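PDB 6ZNW: methanosaeta concilii ACLY-B from Methanothrix soehngenii, which probably forms part of ATP citrate lyase, which makes acetyl-CoA and oxaloacetate from citrate and coenzyme A, and binds the citryl-CoA intermediate. Local coordinates for residues F16-Q21 / A44-S49; K226-L231 / K253-W258; P486-K491 / G534-N539. All coordinates share one frame; numbering follows the deposited sequence.

Contact 1 (F16-Q21 / A44-S49); sequences FVYGYQ and AIINPS. With Q5B ((3S)-citryl-Coenzyme A), chain F.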
loop_
_atom_site.group_PDB
_atom_site.type_symbol
_atom_site.label_atom_id
_atom_site.label_comp_id
_atom_site.label_asym_id
_atom_site.label_seq_id
_atom_site.Cartn_x
_atom_site.Cartn_y
_atom_site.Cartn_z
ATOM N N PHE B 16 34.236 -30.091 11.431
ATOM C CA PHE B 16 33.517 -28.859 11.686
ATOM C C PHE B 16 34.437 -27.745 11.218
ATOM O O PHE B 16 35.659 -27.851 11.344
ATOM C CB PHE B 16 33.275 -28.650 13.175
ATOM C CG PHE B 16 32.426 -29.687 13.851
ATOM C CD1 PHE B 16 31.149 -29.964 13.394
ATOM C CD2 PHE B 16 32.862 -30.316 15.000
ATOM C CE1 PHE B 16 30.348 -30.896 14.046
ATOM C CE2 PHE B 16 32.055 -31.239 15.653
ATOM C CZ PHE B 16 30.803 -31.521 15.171
ATOM N N VAL B 17 33.860 -26.679 10.683
ATOM C CA VAL B 17 34.633 -25.507 10.311
ATOM C C VAL B 17 34.215 -24.445 11.321
ATOM O O VAL B 17 33.045 -24.084 11.369
ATOM C CB VAL B 17 34.401 -25.054 8.849
ATOM C CG1 VAL B 17 35.077 -23.715 8.584
ATOM C CG2 VAL B 17 34.898 -26.103 7.863
ATOM N N TYR B 18 35.138 -24.033 12.200
ATOM C CA TYR B 18 34.863 -22.989 13.175
ATOM C C TYR B 18 35.176 -21.651 12.495
ATOM O O TYR B 18 36.323 -21.381 12.130
ATOM C CB TYR B 18 35.699 -23.160 14.466
ATOM C CG TYR B 18 35.295 -22.173 15.537
ATOM C CD1 TYR B 18 35.740 -20.862 15.505
ATOM C CD2 TYR B 18 34.395 -22.528 16.529
ATOM C CE1 TYR B 18 35.332 -19.935 16.455
ATOM C CE2 TYR B 18 33.979 -21.610 17.489
ATOM C CZ TYR B 18 34.439 -20.307 17.439
ATOM O OH TYR B 18 34.055 -19.383 18.388
ATOM N N GLY B 19 34.152 -20.824 12.359
ATOM C CA GLY B 19 34.241 -19.531 11.702
ATOM C C GLY B 19 33.527 -19.593 10.364
ATOM O O GLY B 19 33.663 -20.577 9.640
ATOM N N TYR B 20 32.752 -18.558 10.032
ATOM C CA TYR B 20 32.014 -18.486 8.783
ATOM C C TYR B 20 32.943 -18.132 7.599
ATOM O O TYR B 20 32.899 -17.014 7.084
ATOM C CB TYR B 20 30.860 -17.476 8.915
ATOM C CG TYR B 20 29.777 -17.662 7.869
ATOM C CD1 TYR B 20 29.267 -18.919 7.585
ATOM C CD2 TYR B 20 29.280 -16.584 7.156
ATOM C CE1 TYR B 20 28.285 -19.098 6.619
ATOM C CE2 TYR B 20 28.269 -16.744 6.214
ATOM C CZ TYR B 20 27.776 -18.003 5.941
ATOM O OH TYR B 20 26.792 -18.156 4.983
ATOM N N GLN B 21 33.763 -19.092 7.157
ATOM C CA GLN B 21 34.707 -18.894 6.052
ATOM C C GLN B 21 34.165 -19.599 4.827
ATOM O O GLN B 21 34.563 -20.724 4.527
ATOM C CB GLN B 21 36.105 -19.425 6.426
ATOM C CG GLN B 21 36.697 -18.735 7.647
ATOM C CD GLN B 21 37.258 -17.393 7.302
ATOM O OE1 GLN B 21 37.863 -17.227 6.241
ATOM N NE2 GLN B 21 37.064 -16.404 8.180
ATOM N N ALA B 44 29.171 -29.722 10.018
ATOM C CA ALA B 44 28.525 -28.462 10.409
ATOM C C ALA B 44 29.519 -27.303 10.462
ATOM O O ALA B 44 30.726 -27.518 10.500
ATOM C CB ALA B 44 27.818 -28.624 11.770
ATOM N N ILE B 45 29.005 -26.074 10.438
ATOM C CA ILE B 45 29.795 -24.870 10.575
ATOM C C ILE B 45 29.509 -24.327 11.968
ATOM O O ILE B 45 28.361 -24.345 12.412
ATOM C CB ILE B 45 29.395 -23.837 9.495
ATOM C CG1 ILE B 45 29.633 -24.389 8.083
ATOM C CG2 ILE B 45 30.105 -22.485 9.701
ATOM C CD1 ILE B 45 28.622 -23.937 7.131
ATOM N N ILE B 46 30.544 -23.854 12.666
ATOM C CA ILE B 46 30.347 -23.227 13.959
ATOM C C ILE B 46 30.488 -21.720 13.746
ATOM O O ILE B 46 31.555 -21.244 13.392
ATOM C CB ILE B 46 31.245 -23.821 15.068
ATOM C CG1 ILE B 46 31.137 -25.367 15.064
ATOM C CG2 ILE B 46 30.854 -23.245 16.434
ATOM C CD1 ILE B 46 32.262 -26.092 15.720
ATOM N N ASN B 47 29.370 -20.999 13.819
ATOM C CA ASN B 47 29.315 -19.558 13.632
ATOM C C ASN B 47 28.880 -18.937 14.962
ATOM O O ASN B 47 27.699 -18.993 15.318
ATOM C CB ASN B 47 28.337 -19.210 12.505
ATOM C CG ASN B 47 28.330 -17.757 12.092
ATOM O OD1 ASN B 47 28.939 -16.893 12.731
ATOM N ND2 ASN B 47 27.629 -17.451 11.011
ATOM N N PRO B 48 29.832 -18.361 15.721
ATOM C CA PRO B 48 29.476 -17.799 17.039
ATOM C C PRO B 48 28.450 -16.666 17.009
ATOM O O PRO B 48 27.756 -16.428 18.000
ATOM C CB PRO B 48 30.819 -17.354 17.637
ATOM C CG PRO B 48 31.789 -17.361 16.524
ATOM C CD PRO B 48 31.277 -18.262 15.439
ATOM N N SER B 49 28.310 -16.011 15.867
ATOM C CA SER B 49 27.378 -14.911 15.717
ATOM C C SER B 49 25.957 -15.367 15.372
ATOM O O SER B 49 25.006 -14.632 15.653
ATOM C CB SER B 49 27.891 -13.976 14.626
ATOM O OG SER B 49 26.943 -12.990 14.242
HETATM N N Q5B F . 26.905 -6.214 10.754
HETATM C C Q5B F . 21.247 -4.226 5.972
HETATM O O Q5B F . 23.351 -5.996 5.604
HETATM C C1 Q5B F . 22.694 -3.756 6.191
HETATM C C10 Q5B F . 25.814 -4.365 11.223
HETATM C C11 Q5B F . 26.676 -5.305 11.757
HETATM C C12 Q5B F . 26.740 -4.275 13.708
HETATM C C13 Q5B F . 25.406 -3.323 12.076
HETATM C C14 Q5B F . 23.089 -3.937 7.682
HETATM C C15 Q5B F . 22.104 -3.334 8.687
HETATM C C16 Q5B F . 21.542 -1.431 10.126
HETATM C C17 Q5B F . 20.348 -0.861 9.384
HETATM C C18 Q5B F . 20.695 0.398 8.621
HETATM C C19 Q5B F . 20.355 1.705 6.582
HETATM C C2 Q5B F . 22.822 -2.282 5.761
HETATM C C20 Q5B F . 21.300 1.505 5.409
HETATM C C21 Q5B F . 19.935 2.806 3.393
HETATM C C22 Q5B F . 19.830 3.793 2.260
HETATM C C23 Q5B F . 20.577 3.424 0.968
HETATM C C24 Q5B F . 20.598 1.900 0.737
HETATM C C25 Q5B F . 21.449 1.282 -0.380
HETATM C C26 Q5B F . 19.863 4.136 -0.193
HETATM C C3 Q5B F . 23.585 -4.616 5.305
HETATM C C4 Q5B F . 27.015 -8.823 7.901
HETATM C C5 Q5B F . 27.988 -8.948 9.062
HETATM C C6 Q5B F . 27.531 -9.727 10.294
HETATM C C7 Q5B F . 26.822 -8.664 11.132
HETATM C C8 Q5B F . 27.690 -7.436 10.844
HETATM C C9 Q5B F . 26.180 -5.773 9.678
HETATM N N1 Q5B F . 25.510 -4.669 9.904
HETATM N N2 Q5B F . 27.180 -5.315 12.995
HETATM N N3 Q5B F . 25.898 -3.310 13.338
HETATM N N4 Q5B F . 24.533 -2.380 11.727
HETATM N N5 Q5B F . 22.440 -2.155 9.238
HETATM N N6 Q5B F . 20.198 0.501 7.389
HETATM O O1 Q5B F . 25.170 -6.998 4.131
HETATM O O10 Q5B F . 29.104 -12.623 10.649
HETATM O O11 Q5B F . 30.619 -11.250 12.270
HETATM O O12 Q5B F . 28.144 -11.548 12.777
HETATM O O13 Q5B F . 21.045 -3.920 8.948
HETATM O O14 Q5B F . 21.357 1.290 9.140
HETATM O O15 Q5B F . 19.132 1.950 3.607
HETATM O O16 Q5B F . 21.685 0.063 -0.409
HETATM O O17 Q5B F . 21.927 2.128 -1.304
HETATM O O18 Q5B F . 19.074 3.570 -0.917
HETATM O O19 Q5B F . 20.069 5.453 -0.251
HETATM O O2 Q5B F . 22.876 -8.170 4.655
HETATM O O20 Q5B F . 21.929 3.871 1.095
HETATM O O21 Q5B F . 24.421 -3.482 7.895
HETATM O O3 Q5B F . 24.677 -7.878 6.421
HETATM O O4 Q5B F . 23.192 -8.170 8.563
HETATM O O5 Q5B F . 23.764 -10.156 7.086
HETATM O O6 Q5B F . 25.663 -9.031 8.366
HETATM O O7 Q5B F . 28.322 -7.646 9.591
HETATM O O8 Q5B F . 26.687 -8.918 12.526
HETATM O O9 Q5B F . 28.775 -10.041 10.958
HETATM P P Q5B F . 24.047 -7.286 5.079
HETATM P P1 Q5B F . 24.217 -8.792 7.648
HETATM P P2 Q5B F . 29.196 -11.443 11.646
HETATM S S Q5B F . 21.377 3.011 4.366
#
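The carbonyl oxygen of Val-17 takes a straight bond from the N-H of Ile-46 (N to O 2.8 Å, 172° at the hydrogen), and the CA of Ile-45 adds a weaker C-H contact to the same oxygen. Val-17 N in turn donates to Ala-44 O at 3.2 Å, and Gly-19 N reaches Ile-46 O at 2.8 Å. This alternation is that of two parallel neighbours, here strands 15-18 and 42-46, joined through helix 22-34 as a beta-alpha-beta unit consistent with the Rossmann-like CoA-binding domain of succinyl-CoA synthetase relatives. On the Tyr-18 face, the ring is swung beside its own carbonyl carbon (chi1 -173°), which lays Tyr-18 CD2 3.6 Å from Ile-46 CG2 and sets Tyr-18 OH 3.6 Å from Pro-48 CG; Ile-46 O lies over one ring face. A serine in place of Tyr-18 would probably leave Ile-46 CG2 and Pro-48 CG without their aromatic cover. Beyond the strands, the amide of Asn-47 lies within 10° of parallel to the Tyr-20 ring, Asn-47 ND2 3.8 Å from Tyr-20 CG, while Tyr-20 OH is held by His-54. Ser-49 OG points to a phosphate of citryl-CoA held mainly by a second subunit, though the modelled spacing is doubtfully short.

Contact 2 (K226-L231 / K253-W258); sequences KMIACL and KPLVAW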
loop_
_atom_site.group_PDB
_atom_site.type_symbol
_atom_site.label_atom_id
_atom_site.label_comp_id
_atom_site.label_asym_id
_atom_site.label_seq_id
_atom_site.Cartn_x
_atom_site.Cartn_y
_atom_site.Cartn_z
ATOM N N LYS B 226 56.429 -44.894 1.361
ATOM C CA LYS B 226 57.754 -45.515 1.180
ATOM C C LYS B 226 58.896 -44.464 1.203
ATOM O O LYS B 226 60.067 -44.830 1.163
ATOM C CB LYS B 226 57.817 -46.265 -0.169
ATOM C CG LYS B 226 56.550 -47.031 -0.559
ATOM C CD LYS B 226 56.356 -48.284 0.286
ATOM C CE LYS B 226 55.223 -49.145 -0.212
ATOM N NZ LYS B 226 54.052 -48.335 -0.633
ATOM N N MET B 227 58.553 -43.172 1.260
ATOM C CA MET B 227 59.488 -42.072 1.165
ATOM C C MET B 227 59.056 -40.941 2.087
ATOM O O MET B 227 57.893 -40.554 2.044
ATOM C CB MET B 227 59.369 -41.539 -0.273
ATOM C CG MET B 227 60.658 -41.103 -0.879
ATOM S SD MET B 227 60.304 -40.410 -2.509
ATOM C CE MET B 227 61.212 -38.923 -2.383
ATOM N N ILE B 228 59.979 -40.366 2.865
ATOM C CA ILE B 228 59.656 -39.215 3.710
ATOM C C ILE B 228 60.412 -37.965 3.203
ATOM O O ILE B 228 61.558 -38.077 2.787
ATOM C CB ILE B 228 59.845 -39.491 5.224
ATOM C CG1 ILE B 228 59.162 -40.792 5.629
ATOM C CG2 ILE B 228 59.315 -38.346 6.082
ATOM C CD1 ILE B 228 59.606 -41.319 6.987
ATOM N N ALA B 229 59.748 -36.801 3.161
ATOM C CA ALA B 229 60.371 -35.561 2.701
ATOM C C ALA B 229 59.999 -34.437 3.647
ATOM O O ALA B 229 58.848 -34.370 4.071
ATOM C CB ALA B 229 59.902 -35.227 1.292
ATOM N N CYS B 230 60.953 -33.572 4.003
ATOM C CA CYS B 230 60.639 -32.462 4.889
ATOM C C CYS B 230 61.423 -31.200 4.569
ATOM O O CYS B 230 62.549 -31.256 4.071
ATOM C CB CYS B 230 60.747 -32.851 6.363
ATOM S SG CYS B 230 62.428 -32.871 7.029
ATOM N N LEU B 231 60.796 -30.058 4.838
ATOM C CA LEU B 231 61.385 -28.757 4.595
ATOM C C LEU B 231 61.269 -27.937 5.873
ATOM O O LEU B 231 60.169 -27.555 6.261
ATOM C CB LEU B 231 60.621 -28.075 3.461
ATOM C CG LEU B 231 61.208 -26.779 2.934
ATOM C CD1 LEU B 231 62.552 -27.015 2.248
ATOM C CD2 LEU B 231 60.221 -26.099 1.984
ATOM N N LYS B 253 62.807 -45.448 6.621
ATOM C CA LYS B 253 62.455 -45.055 5.259
ATOM C C LYS B 253 63.365 -43.919 4.807
ATOM O O LYS B 253 63.770 -43.108 5.641
ATOM C CB LYS B 253 60.982 -44.628 5.199
ATOM C CG LYS B 253 60.036 -45.811 5.219
ATOM C CD LYS B 253 58.620 -45.404 5.515
ATOM C CE LYS B 253 57.836 -46.605 5.957
ATOM N NZ LYS B 253 56.438 -46.241 6.270
ATOM N N PRO B 254 63.740 -43.853 3.511
ATOM C CA PRO B 254 64.629 -42.761 3.071
ATOM C C PRO B 254 63.987 -41.388 3.258
ATOM O O PRO B 254 62.827 -41.190 2.903
ATOM C CB PRO B 254 64.925 -43.098 1.604
ATOM C CG PRO B 254 63.790 -43.964 1.172
ATOM C CD PRO B 254 63.364 -44.739 2.390
ATOM N N LEU B 255 64.728 -40.466 3.886
ATOM C CA LEU B 255 64.239 -39.128 4.212
ATOM C C LEU B 255 64.983 -37.996 3.487
ATOM O O LEU B 255 66.180 -37.832 3.673
ATOM C CB LEU B 255 64.276 -38.935 5.745
ATOM C CG LEU B 255 63.967 -37.554 6.324
ATOM C CD1 LEU B 255 62.643 -37.026 5.883
ATOM C CD2 LEU B 255 64.001 -37.601 7.815
ATOM N N VAL B 256 64.260 -37.211 2.677
ATOM C CA VAL B 256 64.801 -36.041 1.981
ATOM C C VAL B 256 64.606 -34.860 2.929
ATOM O O VAL B 256 63.505 -34.670 3.430
ATOM C CB VAL B 256 64.109 -35.778 0.615
ATOM C CG1 VAL B 256 64.665 -34.521 -0.045
ATOM C CG2 VAL B 256 64.256 -36.977 -0.315
ATOM N N ALA B 257 65.668 -34.100 3.209
ATOM C CA ALA B 257 65.564 -32.989 4.148
ATOM C C ALA B 257 66.304 -31.745 3.715
ATOM O O ALA B 257 67.441 -31.823 3.259
ATOM C CB ALA B 257 66.050 -33.426 5.522
ATOM N N TRP B 258 65.667 -30.588 3.889
ATOM C CA TRP B 258 66.316 -29.317 3.623
ATOM C C TRP B 258 65.865 -28.282 4.628
ATOM O O TRP B 258 64.689 -28.186 4.925
ATOM C CB TRP B 258 66.129 -28.822 2.182
ATOM C CG TRP B 258 66.824 -27.513 1.931
ATOM C CD1 TRP B 258 66.235 -26.292 1.797
ATOM C CD2 TRP B 258 68.245 -27.276 1.917
ATOM N NE1 TRP B 258 67.194 -25.316 1.652
ATOM C CE2 TRP B 258 68.437 -25.895 1.715
ATOM C CE3 TRP B 258 69.377 -28.103 2.039
ATOM C CZ2 TRP B 258 69.709 -25.323 1.621
ATOM C CZ3 TRP B 258 70.637 -27.536 1.950
ATOM C CH2 TRP B 258 70.796 -26.162 1.754
#
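Ile-228 shows how one branched side chain can knit two parallel strands together on one face of a sheet. Ile-228 CB already lies 3.8 Å from Leu-255 CD1. From there the chain forks: Ile-228 CG2 comes closer still to the same methyl, 3.6 Å from Leu-255 CD1, while CG1, anti to the carbonyl carbon (chi1 -49°), carries Ile-228 CD1 the other way, to 4.0 Å from Lys-253 CB, and the Ile-228 and Lys-253 side chains cross at about a right angle. Leu-255 CD1 also rests 3.4 Å from Ile-228 O. Cys-230 and Ala-257 continue this face, Cys-230 SG lying 4.0 Å from Ala-257 CB, and helix 212-221 covers it. On the reverse face Ala-229 meets Val-256, and Leu-231 CD1 abuts the edge of the Trp-258 ring, in its plane and 3.8 Å from Trp-258 CD1; helix 308-321 packs against Ala-229 and Met-227.

Strands 227-233 and 255-260 are linked by helix 239-247 in a beta-alpha-beta unit of the CoA-ligase region, with 255-260 outermost in this chain's sheet. The short strand segments run 7° from parallel. Their ladder starts with Ile-228 N giving a bond of 3.0 Å to Pro-254 O; Val-256 N returns one of 2.8 Å to Ile-228 O, and the alternation goes on through Cys-230 to Trp-258 N.

The polar end of Lys-253 leaves this apolar surface: NZ donates to the carbonyls of Tyr-219, Asn-222 and Ile-225. Since Tyr-219 belongs to the last turn of helix 212-221, its carbonyl end would be expected to stabilise the ammonium charge, so the chemistry implies an apolar seam secured by backbone bonds and tied at one margin to a helix terminus.

Contact 3 (P486-K491 / G534-N539); sequences PGIGHK and GNLILN. With Q5B ((3S)-citryl-Coenzyme A), chain C.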
loop_
_atom_site.group_PDB
_atom_site.type_symbol
_atom_site.label_atom_id
_atom_site.label_comp_id
_atom_site.label_asym_id
_atom_site.label_seq_id
_atom_site.Cartn_x
_atom_site.Cartn_y
_atom_site.Cartn_z
ATOM N N PRO B 486 -12.088 16.750 -16.150
ATOM C CA PRO B 486 -11.063 16.651 -15.092
ATOM C C PRO B 486 -10.385 18.012 -14.883
ATOM O O PRO B 486 -10.182 18.768 -15.841
ATOM C CB PRO B 486 -10.114 15.572 -15.618
ATOM C CG PRO B 486 -10.253 15.653 -17.081
ATOM C CD PRO B 486 -11.683 16.028 -17.369
ATOM N N GLY B 487 -10.132 18.349 -13.625
ATOM C CA GLY B 487 -9.567 19.640 -13.258
ATOM C C GLY B 487 -10.601 20.728 -13.028
ATOM O O GLY B 487 -10.247 21.883 -12.761
ATOM N N ILE B 488 -11.907 20.345 -13.118
ATOM C CA ILE B 488 -13.050 21.217 -12.888
ATOM C C ILE B 488 -13.830 20.640 -11.685
ATOM O O ILE B 488 -13.981 19.436 -11.576
ATOM C CB ILE B 488 -13.942 21.353 -14.170
ATOM C CG1 ILE B 488 -13.254 22.197 -15.272
ATOM C CG2 ILE B 488 -15.360 21.866 -13.856
ATOM C CD1 ILE B 488 -13.168 23.737 -15.000
ATOM N N GLY B 489 -14.283 21.520 -10.786
ATOM C CA GLY B 489 -15.090 21.160 -9.639
ATOM C C GLY B 489 -14.343 21.068 -8.330
ATOM O O GLY B 489 -13.166 20.708 -8.293
ATOM N N HIS B 490 -15.043 21.336 -7.219
ATOM C CA HIS B 490 -14.432 21.225 -5.896
ATOM C C HIS B 490 -15.481 20.980 -4.811
ATOM O O HIS B 490 -16.598 21.457 -4.922
ATOM C CB HIS B 490 -13.556 22.472 -5.573
ATOM C CG HIS B 490 -12.464 22.177 -4.583
ATOM N ND1 HIS B 490 -12.683 22.279 -3.219
ATOM C CD2 HIS B 490 -11.226 21.651 -4.780
ATOM C CE1 HIS B 490 -11.539 21.933 -2.645
ATOM N NE2 HIS B 490 -10.636 21.543 -3.544
ATOM N N LYS B 491 -15.108 20.278 -3.753
ATOM C CA LYS B 491 -15.981 20.008 -2.614
ATOM C C LYS B 491 -16.247 21.255 -1.733
ATOM O O LYS B 491 -17.362 21.407 -1.264
ATOM C CB LYS B 491 -15.421 18.859 -1.751
ATOM C CG LYS B 491 -15.516 17.489 -2.392
ATOM C CD LYS B 491 -16.924 16.930 -2.262
ATOM C CE LYS B 491 -17.278 16.616 -0.827
ATOM N NZ LYS B 491 -18.704 16.184 -0.645
ATOM N N GLY B 534 -21.652 27.208 -9.255
ATOM C CA GLY B 534 -20.543 27.936 -8.649
ATOM C C GLY B 534 -19.372 27.091 -8.195
ATOM O O GLY B 534 -18.256 27.592 -8.121
ATOM N N ASN B 535 -19.606 25.811 -7.886
ATOM C CA ASN B 535 -18.546 24.886 -7.456
ATOM C C ASN B 535 -17.737 24.316 -8.612
ATOM O O ASN B 535 -16.790 23.602 -8.350
ATOM C CB ASN B 535 -19.112 23.731 -6.619
ATOM C CG ASN B 535 -19.996 22.805 -7.413
ATOM O OD1 ASN B 535 -20.994 23.209 -8.005
ATOM N ND2 ASN B 535 -19.621 21.548 -7.477
ATOM N N LEU B 536 -18.102 24.615 -9.877
ATOM C CA LEU B 536 -17.381 24.116 -11.045
ATOM C C LEU B 536 -16.253 25.038 -11.437
ATOM O O LEU B 536 -16.151 25.483 -12.586
ATOM C CB LEU B 536 -18.315 23.833 -12.231
ATOM C CG LEU B 536 -19.424 22.819 -11.982
ATOM C CD1 LEU B 536 -20.303 22.652 -13.218
ATOM C CD2 LEU B 536 -18.869 21.483 -11.485
ATOM N N ILE B 537 -15.389 25.328 -10.469
ATOM C CA ILE B 537 -14.221 26.171 -10.723
ATOM C C ILE B 537 -13.092 25.304 -11.314
ATOM O O ILE B 537 -13.105 24.067 -11.211
ATOM C CB ILE B 537 -13.747 26.781 -9.369
ATOM C CG1 ILE B 537 -13.388 25.634 -8.345
ATOM C CG2 ILE B 537 -14.794 27.708 -8.825
ATOM C CD1 ILE B 537 -12.239 25.907 -7.384
ATOM N N LEU B 538 -12.080 25.974 -11.893
ATOM C CA LEU B 538 -10.824 25.355 -12.300
ATOM C C LEU B 538 -10.129 25.054 -10.937
ATOM O O LEU B 538 -9.843 25.987 -10.185
ATOM C CB LEU B 538 -9.996 26.385 -13.086
ATOM C CG LEU B 538 -8.587 25.942 -13.495
ATOM C CD1 LEU B 538 -8.611 24.630 -14.308
ATOM C CD2 LEU B 538 -7.857 27.064 -14.264
ATOM N N ASN B 539 -10.035 23.784 -10.554
ATOM C CA ASN B 539 -9.450 23.425 -9.266
ATOM C C ASN B 539 -7.896 23.402 -9.336
ATOM O O ASN B 539 -7.327 23.571 -10.415
ATOM C CB ASN B 539 -10.071 22.123 -8.716
ATOM C CG ASN B 539 -9.834 20.911 -9.572
ATOM O OD1 ASN B 539 -8.716 20.615 -9.991
ATOM N ND2 ASN B 539 -10.881 20.167 -9.851
HETATM N N Q5B C . -20.090 18.231 -11.921
HETATM C C Q5B C . -15.077 15.108 -7.029
HETATM O O Q5B C . -17.641 16.065 -6.582
HETATM C C1 Q5B C . -15.442 16.546 -7.434
HETATM C C10 Q5B C . -17.990 18.163 -12.564
HETATM C C11 Q5B C . -19.281 18.347 -13.024
HETATM C C12 Q5B C . -18.597 18.634 -15.103
HETATM C C13 Q5B C . -16.962 18.215 -13.523
HETATM C C14 Q5B C . -15.924 16.573 -8.909
HETATM C C15 Q5B C . -14.984 15.891 -9.907
HETATM C C16 Q5B C . -13.192 16.158 -11.557
HETATM C C17 Q5B C . -12.027 15.536 -10.810
HETATM C C18 Q5B C . -11.070 16.575 -10.269
HETATM C C19 Q5B C . -9.612 17.240 -8.422
HETATM C C2 Q5B C . -14.217 17.458 -7.235
HETATM C C20 Q5B C . -10.174 18.116 -7.315
HETATM C C21 Q5B C . -8.193 17.901 -5.405
HETATM C C22 Q5B C . -7.204 18.474 -4.422
HETATM C C23 Q5B C . -7.798 19.113 -3.157
HETATM C C24 Q5B C . -9.088 18.399 -2.709
HETATM C C25 Q5B C . -9.962 18.976 -1.588
HETATM C C26 Q5B C . -6.726 19.032 -2.057
HETATM C C3 Q5B C . -16.562 17.001 -6.508
HETATM C C4 Q5B C . -22.135 17.431 -8.737
HETATM C C5 Q5B C . -22.840 18.027 -9.944
HETATM C C6 Q5B C . -23.369 17.067 -11.007
HETATM C C7 Q5B C . -22.167 16.875 -11.929
HETATM C C8 Q5B C . -21.545 18.273 -11.897
HETATM C C9 Q5B C . -19.251 17.993 -10.865
HETATM N N1 Q5B C . -17.982 17.944 -11.193
HETATM N N2 Q5B C . -19.652 18.591 -14.285
HETATM N N3 Q5B C . -17.309 18.456 -14.809
HETATM N N4 Q5B C . -15.678 17.996 -13.244
HETATM N N5 Q5B C . -14.198 16.689 -10.650
HETATM N N6 Q5B C . -10.623 16.384 -9.029
HETATM O O1 Q5B C . -19.314 17.326 -5.135
HETATM O O10 Q5B C . -26.679 16.899 -11.065
HETATM O O11 Q5B C . -26.427 18.644 -12.988
HETATM O O12 Q5B C . -25.443 16.312 -13.240
HETATM O O13 Q5B C . -14.957 14.656 -9.990
HETATM O O14 Q5B C . -10.695 17.512 -10.966
HETATM O O15 Q5B C . -8.525 16.756 -5.424
HETATM O O16 Q5B C . -11.120 18.569 -1.400
HETATM O O17 Q5B C . -9.411 19.944 -0.840
HETATM O O18 Q5B C . -6.740 18.181 -1.195
HETATM O O19 Q5B C . -5.705 19.878 -2.210
HETATM O O2 Q5B C . -19.170 14.706 -5.290
HETATM O O20 Q5B C . -8.126 20.471 -3.459
HETATM O O21 Q5B C . -16.242 17.905 -9.296
HETATM O O3 Q5B C . -19.997 16.129 -7.222
HETATM O O4 Q5B C . -19.656 14.405 -9.169
HETATM O O5 Q5B C . -21.522 14.109 -7.470
HETATM O O6 Q5B C . -21.651 16.106 -9.053
HETATM O O7 Q5B C . -21.946 18.890 -10.684
HETATM O O8 Q5B C . -22.429 16.428 -13.255
HETATM O O9 Q5B C . -24.335 17.872 -11.719
HETATM P P Q5B C . -19.057 16.086 -5.934
HETATM P P1 Q5B C . -20.641 15.099 -8.261
HETATM P P2 Q5B C . -25.803 17.425 -12.227
HETATM S S Q5B C . -8.844 19.091 -6.513
#
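The pantetheine and citryl parts of citryl-CoA lie against two loops of the citrate synthase-like domain, and Asn-539 and Gly-489 join those loops beside the ligand. Asn-539 ND2 donates to Gly-489 O at 2.8 Å, in the carbonyl plane and on a lone pair, and its other N-H goes to the beta-alanine carbonyl O14 of the ligand at 2.9 Å. O14 is gripped a second time by Gly-487 N, 2.8 Å away. With CG set between backbone N and carbonyl carbon (chi1 63°), the amide faces the 486-491 loop.

The same asparagine stands at the N-cap of helix 540-554: OD1 receives the N-H of Gly-542, which would hold the rotation of the amide and so leave ND2 turned to the ligand. The loops also share one isolated beta bridge, between Ile-488 and Leu-538. Here Gly-489 N bonds to Ile-537 O at 2.8 Å, whereas Asn-539 N donates to Gly-487 O at 2.9 Å. The side chains of Ile-488 and Leu-536 cross at about a right angle, with CG2 of the first against CB of the second, and Leu-536 CD2 reaches the adenine, 3.5 Å from ligand atom N.

Backbone and ring add to the grip. Ile-488 O accepts the pantetheine amide N5 at 2.9 Å. Gly-489 has no CB, and its CA passes close to the pantoyl hydroxyl O21. His-490 meets the citryl hydroxyl with its ring edge, NE2 2.7 Å from O20 and in plane, while ND1 is anchored by the backbone N-H groups of Ile-492 and Lys-493, so the ring is held from both nitrogens. Citryl-CoA is also hydrogen-bonded to His-415 and Arg-580 of this chain and to Arg-597 of a neighbouring subunit.

The three contacts are all buried, yet only two are alike in build. Contacts 1 and 2 each join neighbouring parallel strands of a beta-alpha-beta unit, in two different sheets, with about 35 Å between the contact centres. The side chains between the strands of contact 2 are almost wholly apolar; contact 1 continues past its strand ends into more open loops, where one serine points to a ligand. Contact 3 has no regular strands: two loops are joined by backbone bonds and by an asparagine amide that also binds citryl-CoA. Its centre is about 98 Å from that of contact 2, across the chain's centre. Contacts 1 and 3, about 67 Å apart between centres within one chain, can nevertheless serve the same kind of ligand site through different subunits.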